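Side-chain contacts in GEO10716p1 (Drosophila melanogaster, PDB 7BTG), which is an arginine phosphatase of the low molecular weight protein tyrosine phosphatase family, probably removing phosphate from phosphorylated side chains: residues Lys2-Ser7 / Arg69-Gln74; Ser14-Ala19 / Gln54-Gln59; Ile82-Met85 / Asn89-Glu92. The protein carries 1 engineered substitution. All coordinates share one frame; numbering follows the deposited sequence.

Contact 1: residues Lys2-Ser7 / Arg69-Gln74. Engineered in segment 2-7: Ser-7 (natural residue Cys). With PO4 (phosphate ion), chain B.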
# COMPACT_ATOMS: atom_id res chain seq x y z
N LYS A 2 9.50 -8.22 -3.10
CA LYS A 2 9.20 -7.66 -1.78
C LYS A 2 8.59 -6.27 -1.94
O LYS A 2 9.22 -5.36 -2.48
CB LYS A 2 10.47 -7.61 -0.93
CG LYS A 2 11.15 -8.96 -0.76
CD LYS A 2 12.02 -9.01 0.50
CE LYS A 2 13.50 -9.24 0.14
NZ LYS A 2 14.43 -9.00 1.29
N VAL A 3 7.35 -6.10 -1.46
CA VAL A 3 6.60 -4.87 -1.66
C VAL A 3 6.04 -4.42 -0.32
O VAL A 3 5.47 -5.23 0.42
CB VAL A 3 5.47 -5.04 -2.68
CG1 VAL A 3 4.61 -3.77 -2.74
CG2 VAL A 3 6.03 -5.34 -4.06
N LEU A 4 6.18 -3.12 -0.02
CA LEU A 4 5.66 -2.49 1.19
C LEU A 4 4.69 -1.37 0.79
O LEU A 4 5.09 -0.44 0.08
CB LEU A 4 6.80 -1.92 2.04
CG LEU A 4 6.40 -1.28 3.37
CD1 LEU A 4 5.94 -2.35 4.34
CD2 LEU A 4 7.58 -0.49 3.94
N PHE A 5 3.43 -1.47 1.22
CA PHE A 5 2.48 -0.39 1.01
C PHE A 5 2.49 0.53 2.23
O PHE A 5 2.57 0.07 3.37
CB PHE A 5 1.07 -0.93 0.77
CG PHE A 5 0.90 -1.65 -0.54
CD1 PHE A 5 0.88 -0.96 -1.72
CD2 PHE A 5 0.72 -3.02 -0.58
CE1 PHE A 5 0.70 -1.62 -2.95
CE2 PHE A 5 0.53 -3.70 -1.80
CZ PHE A 5 0.53 -2.99 -2.98
N VAL A 6 2.41 1.84 1.99
CA VAL A 6 2.52 2.82 3.06
C VAL A 6 1.37 3.81 3.00
O VAL A 6 1.10 4.39 1.94
CB VAL A 6 3.87 3.55 3.03
CG1 VAL A 6 3.89 4.69 4.09
CG2 VAL A 6 4.97 2.56 3.34
N SER A 7 0.67 3.97 4.12
CA SER A 7 -0.34 4.99 4.29
C SER A 7 -0.04 5.72 5.58
O SER A 7 0.80 5.27 6.36
CB SER A 7 -1.77 4.40 4.30
OG SER A 7 -1.95 3.42 5.31
N ARG A 69 1.67 -0.78 12.20
CA ARG A 69 3.04 -0.59 12.67
C ARG A 69 3.67 0.59 11.94
O ARG A 69 3.21 1.02 10.88
CB ARG A 69 3.91 -1.85 12.48
CG ARG A 69 4.28 -2.15 11.02
CD ARG A 69 5.20 -3.36 10.91
NE ARG A 69 5.67 -3.61 9.54
CZ ARG A 69 6.72 -3.01 8.99
NH1 ARG A 69 7.42 -2.11 9.69
NH2 ARG A 69 7.09 -3.31 7.74
N MET A 70 4.72 1.12 12.54
CA MET A 70 5.48 2.19 11.91
C MET A 70 6.45 1.60 10.91
O MET A 70 6.93 0.48 11.08
CB MET A 70 6.26 2.98 12.95
CG MET A 70 5.43 3.70 13.98
SD MET A 70 5.04 5.40 13.52
CE MET A 70 6.28 5.77 12.29
N ILE A 71 6.72 2.35 9.84
CA ILE A 71 7.84 2.01 9.00
C ILE A 71 9.12 2.23 9.81
O ILE A 71 9.21 3.18 10.59
CB ILE A 71 7.83 2.83 7.70
CG1 ILE A 71 8.79 2.22 6.67
CG2 ILE A 71 8.23 4.28 7.95
CD1 ILE A 71 8.69 2.82 5.31
N SER A 72 10.07 1.32 9.66
CA SER A 72 11.38 1.44 10.29
C SER A 72 12.43 1.66 9.22
O SER A 72 12.18 1.49 8.03
CB SER A 72 11.71 0.18 11.11
OG SER A 72 11.80 -0.95 10.26
N ALA A 73 13.62 2.05 9.66
CA ALA A 73 14.74 2.17 8.74
C ALA A 73 15.01 0.86 8.00
O ALA A 73 15.27 0.87 6.79
CB ALA A 73 15.98 2.63 9.50
N GLN A 74 14.93 -0.28 8.72
CA GLN A 74 15.18 -1.58 8.10
C GLN A 74 14.30 -1.81 6.89
O GLN A 74 14.73 -2.44 5.91
CB GLN A 74 14.93 -2.71 9.11
CG GLN A 74 16.16 -3.19 9.85
CD GLN A 74 17.10 -4.05 9.01
OE1 GLN A 74 16.84 -4.34 7.82
NE2 GLN A 74 18.21 -4.47 9.62
P PO4 B . -4.78 5.16 6.24
O1 PO4 B . -4.19 3.92 6.88
O2 PO4 B . -5.98 5.61 7.03
O3 PO4 B . -5.28 4.93 4.83
O4 PO4 B . -3.73 6.26 6.15

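Contact 2: residues Ser14-Ala19 / Gln54-Gln59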
# COMPACT_ATOMS: atom_id res chain seq x y z
N SER A 14 -3.32 1.16 3.27
CA SER A 14 -2.21 0.24 3.12
C SER A 14 -2.58 -1.21 3.47
O SER A 14 -2.15 -2.13 2.76
CB SER A 14 -0.97 0.69 3.92
OG SER A 14 -1.24 1.21 5.22
N PRO A 15 -3.37 -1.48 4.52
CA PRO A 15 -3.75 -2.88 4.75
C PRO A 15 -4.63 -3.43 3.65
O PRO A 15 -4.54 -4.62 3.33
CB PRO A 15 -4.49 -2.84 6.10
CG PRO A 15 -4.09 -1.55 6.74
CD PRO A 15 -3.86 -0.60 5.60
N MET A 16 -5.49 -2.60 3.06
CA MET A 16 -6.29 -3.05 1.94
C MET A 16 -5.40 -3.41 0.75
O MET A 16 -5.53 -4.49 0.16
CB MET A 16 -7.31 -1.97 1.55
CG MET A 16 -8.67 -2.16 2.17
SD MET A 16 -9.86 -0.98 1.50
CE MET A 16 -9.08 0.56 1.95
N ALA A 17 -4.47 -2.51 0.41
CA ALA A 17 -3.52 -2.81 -0.65
C ALA A 17 -2.74 -4.09 -0.36
O ALA A 17 -2.54 -4.92 -1.26
CB ALA A 17 -2.56 -1.62 -0.82
N GLU A 18 -2.30 -4.28 0.88
CA GLU A 18 -1.56 -5.49 1.21
C GLU A 18 -2.37 -6.74 0.91
O GLU A 18 -1.87 -7.68 0.28
CB GLU A 18 -1.14 -5.48 2.67
CG GLU A 18 -0.42 -6.76 3.06
CD GLU A 18 -0.09 -6.79 4.53
OE1 GLU A 18 -0.24 -5.73 5.16
OE2 GLU A 18 0.32 -7.85 5.04
N ALA A 19 -3.62 -6.76 1.35
CA ALA A 19 -4.44 -7.95 1.18
C ALA A 19 -4.80 -8.18 -0.29
O ALA A 19 -4.84 -9.32 -0.76
CB ALA A 19 -5.70 -7.82 2.03
N GLN A 54 -12.09 -3.97 6.75
CA GLN A 54 -12.14 -5.42 6.84
C GLN A 54 -13.47 -5.96 6.32
O GLN A 54 -13.52 -7.07 5.78
CB GLN A 54 -11.90 -5.86 8.29
CG GLN A 54 -10.49 -5.62 8.79
CD GLN A 54 -10.19 -6.31 10.12
OE1 GLN A 54 -10.37 -5.73 11.18
NE2 GLN A 54 -9.73 -7.56 10.05
N GLN A 55 -14.54 -5.19 6.48
CA GLN A 55 -15.82 -5.60 5.92
C GLN A 55 -15.79 -5.56 4.41
O GLN A 55 -16.07 -6.57 3.75
CB GLN A 55 -16.94 -4.71 6.46
CG GLN A 55 -17.39 -5.12 7.86
CD GLN A 55 -17.56 -6.63 8.00
OE1 GLN A 55 -18.58 -7.19 7.58
NE2 GLN A 55 -16.55 -7.30 8.58
N LEU A 56 -15.44 -4.41 3.84
CA LEU A 56 -15.32 -4.31 2.39
C LEU A 56 -14.41 -5.40 1.83
O LEU A 56 -14.70 -5.99 0.79
CB LEU A 56 -14.82 -2.92 2.00
CG LEU A 56 -14.57 -2.64 0.53
CD1 LEU A 56 -15.83 -2.92 -0.27
CD2 LEU A 56 -14.17 -1.19 0.39
N LEU A 57 -13.33 -5.72 2.54
CA LEU A 57 -12.45 -6.79 2.10
C LEU A 57 -13.15 -8.15 2.13
O LEU A 57 -13.12 -8.89 1.14
CB LEU A 57 -11.19 -6.82 2.96
CG LEU A 57 -10.19 -5.72 2.63
CD1 LEU A 57 -9.11 -5.66 3.68
CD2 LEU A 57 -9.59 -5.97 1.25
N LYS A 58 -13.77 -8.51 3.26
CA LYS A 58 -14.53 -9.75 3.35
C LYS A 58 -15.58 -9.84 2.25
O LYS A 58 -15.73 -10.88 1.60
CB LYS A 58 -15.19 -9.89 4.72
CG LYS A 58 -16.50 -10.70 4.69
CD LYS A 58 -17.14 -10.87 6.06
CE LYS A 58 -16.65 -12.14 6.75
NZ LYS A 58 -17.32 -12.30 8.07
N GLN A 59 -16.31 -8.76 2.02
CA GLN A 59 -17.25 -8.71 0.92
C GLN A 59 -16.61 -9.02 -0.43
O GLN A 59 -17.33 -9.29 -1.39
CB GLN A 59 -17.91 -7.33 0.95
CG GLN A 59 -18.53 -6.84 -0.33
CD GLN A 59 -19.06 -5.44 -0.17
OE1 GLN A 59 -19.48 -5.05 0.93
NE2 GLN A 59 -19.03 -4.67 -1.24

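Contact 3: residues Ile82-Met85 / Asn89-Glu92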
# COMPACT_ATOMS: atom_id res chain seq x y z
N ILE A 82 8.28 0.41 -2.33
CA ILE A 82 7.51 0.99 -1.24
C ILE A 82 6.54 1.97 -1.87
O ILE A 82 6.96 2.93 -2.53
CB ILE A 82 8.40 1.69 -0.20
CG1 ILE A 82 9.37 0.69 0.42
CG2 ILE A 82 7.56 2.31 0.85
CD1 ILE A 82 10.34 1.33 1.39
N PHE A 83 5.25 1.71 -1.72
CA PHE A 83 4.20 2.46 -2.39
C PHE A 83 3.54 3.42 -1.41
O PHE A 83 3.05 2.99 -0.37
CB PHE A 83 3.16 1.52 -3.00
CG PHE A 83 3.68 0.75 -4.19
CD1 PHE A 83 4.12 1.43 -5.32
CD2 PHE A 83 3.73 -0.63 -4.18
CE1 PHE A 83 4.61 0.75 -6.40
CE2 PHE A 83 4.21 -1.32 -5.26
CZ PHE A 83 4.64 -0.63 -6.38
N ALA A 84 3.55 4.70 -1.75
CA ALA A 84 2.77 5.72 -1.07
C ALA A 84 1.37 5.82 -1.66
O ALA A 84 1.16 5.56 -2.85
CB ALA A 84 3.48 7.08 -1.18
N MET A 85 0.40 6.20 -0.83
CA MET A 85 -0.93 6.50 -1.35
C MET A 85 -1.07 7.95 -1.78
O MET A 85 -1.83 8.24 -2.72
CB MET A 85 -1.99 6.19 -0.28
CG MET A 85 -1.87 4.80 0.27
SD MET A 85 -2.30 3.54 -1.00
CE MET A 85 -1.28 2.19 -0.41
N ASN A 89 2.54 11.24 1.86
CA ASN A 89 3.29 10.02 2.19
C ASN A 89 4.59 9.98 1.42
O ASN A 89 5.65 9.70 1.98
CB ASN A 89 2.51 8.74 1.85
CG ASN A 89 1.10 8.66 2.43
OD1 ASN A 89 0.29 7.87 1.93
ND2 ASN A 89 0.81 9.41 3.49
N LEU A 90 4.51 10.21 0.10
CA LEU A 90 5.69 10.10 -0.76
C LEU A 90 6.80 11.01 -0.26
O LEU A 90 7.95 10.57 -0.11
CB LEU A 90 5.33 10.45 -2.21
CG LEU A 90 6.39 10.21 -3.28
CD1 LEU A 90 6.73 8.75 -3.35
CD2 LEU A 90 5.87 10.71 -4.66
N LEU A 91 6.48 12.28 0.02
CA LEU A 91 7.51 13.23 0.45
C LEU A 91 8.12 12.82 1.77
O LEU A 91 9.34 12.96 1.96
CB LEU A 91 6.93 14.64 0.55
CG LEU A 91 6.58 15.33 -0.75
CD1 LEU A 91 6.53 16.83 -0.53
CD2 LEU A 91 7.59 14.98 -1.81
N GLU A 92 7.31 12.33 2.71
CA GLU A 92 7.87 11.91 3.99
C GLU A 92 8.76 10.69 3.80
O GLU A 92 9.80 10.57 4.46
CB GLU A 92 6.77 11.62 5.00
CG GLU A 92 5.87 12.81 5.29
CD GLU A 92 4.88 12.57 6.42
OE1 GLU A 92 4.97 11.54 7.11
OE2 GLU A 92 4.02 13.45 6.64

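Contact 1: residues Lys2-Ser7 / Arg69-Gln74
Arg-69 meets Leu-4 through its guanidinium end, NH2 lying 3.7 Å from Leu-4 CD1. The methyl approaches the flat group at a slant. The first torsion (chi1 72°) sets CG between the backbone N and the carbonyl carbon, and an extended chain then spans the distance to strand 2-7. The charge itself is paired beyond the two segments: NH2 forms a salt bridge with Asp-36, NH1 one with Asp-75. Two carboxylates thus fix the group beside an apolar methyl.

Ile-71 comes next and points its CB toward the strand. Its CD1 packs 3.8 Å from Leu-4 CD2 and 4.2 Å from Val-6 CG2. One methyl therefore serves two residues of the same strand face. Leu-4 splits its branches, CD1 to the arginine and CD2 to the isoleucine. At Ser-72 the backbone N bonds to Asp-75, which also holds Arg-69.

Ser-7, engineered from cysteine, is the last residue of segment 2-7, with OG 2.8 Å from phosphate O1. Strand 2-7 lies between strands 34-39 and 81-84 of the parallel sheet. Helix 13-27 packs on its Phe-5 face; segment 69-74, leading into helix 73-78, packs on the Leu-4 and Val-6 face.

Contact 2: residues Ser14-Ala19 / Gln54-Gln59
Helix segments 14-19 and 54-58 run nearly parallel, their axes 10.7 Å apart at closest approach and crossing at -21°, with the CA atoms of Met-16 and Leu-57 the nearest pair, 7.2 Å apart.

Leu-57 is the main side chain of the interface. Its CB points toward helix 14-19. With CG anti to the carbonyl carbon (chi1 -76°), the leucine fork is carried into the space beside Met-16. There CD1 lies 3.8 Å from Met-16 CG, and CD2 is 4.0 Å from the same atom. Both branches thus close on one methylene, and the two side chains cross at a slant. The fork also faces Ala-19, one turn further along. Ala-19 CB is 4.4 Å from Leu-57 CD1, a looser methyl contact.

Met-16 carries its contact on past Leu-57. Its chain is extended through chi2 and then bends at chi3, and SD lies 4.5 Å from Leu-56 CD2. This second touch is looser than the first. The interface is apolar throughout, and all four residues are buried. Phe-135 of helix 133-154 packs against both Met-16 and Leu-56, so a third helix flanks this side of the interface. On another side of helix 14-19, Glu-18 OE2 forms a salt bridge with Lys-22 and OE1 is hydrogen-bonded to Ser-37 OG.

Helix 13-27 begins at Arg-13, the last residue of the phosphate-binding P-loop. Ser-14, in its first turn, is hydrogen-bonded to Asn-10 of that loop. The packing of helix 51-58 against this helix belongs to the alpha/beta fold of the low molecular weight phosphatases, in which helices flank a parallel four-stranded sheet.

Contact 3: residues Ile82-Met85 / Asn89-Glu92
Asn-89 holds CG anti to its carbonyl carbon (chi1 -53°), which swings the amide over to the end of strand 81-84. There OD1 accepts the backbone N-H of Met-85 at 3.2 Å from Met-85 N. The donor lies in the carbonyl plane, on a lone pair, but the bond is bent, with an N-H...O angle of 139°. OD1 also receives a weak hydrogen bond from Asp-86 N. One side-chain oxygen thus serves two successive backbone amides, the second only weakly.

This turn joins strand 81-84 to helix 87-99 within a beta-alpha-beta unit that goes on to strand 107-110. Replacing Asn-89 by an alanine would probably leave the Met-85 N-H without this acceptor and the turn less firmly fixed to the helix.

Ala-84 points its CB toward the helix. That methyl is 3.6 Å from Asn-89 CB and 3.5 Å from Leu-90 N. Leu-90 CB follows at 4.0 Å from Ala-84 CB, and its side chain also touches Ile-108 of the next strand. Met-85 starts near the amide, with CB 3.6 Å from Asn-89 OD1. A bend at chi2 (-68°) then leads its chain away toward Ser-7, Arg-13 and Ala-17.

Contacts 1 and 3 have centres about 10 Å apart and share one sheet. Strand 2-7 pairs with strand 81-84: Val-6 N is 2.7 Å from Phe-83 O, and Leu-4 O is 2.8 Å from Phe-83 N. The centre of contact 2 is about 17 Å from that of contact 1 and 19 Å from that of contact 3. Met-85 reaches its segment 14-19, with CE 4.0 Å from Ala-17 CB. The P-loop, the active-site loop of this family, runs from the end of strand 2-7 into helix 13-27 and holds the phosphate through Arg-13 and the backbone of Gly-9, Thr-11 and Cys-12. Contact 1 reaches the ion through Ser-7. In contact 3 the Met-85 side chain is about 6 Å from the phosphate ion. Contact 2 is linked to it through the start of helix 13-27.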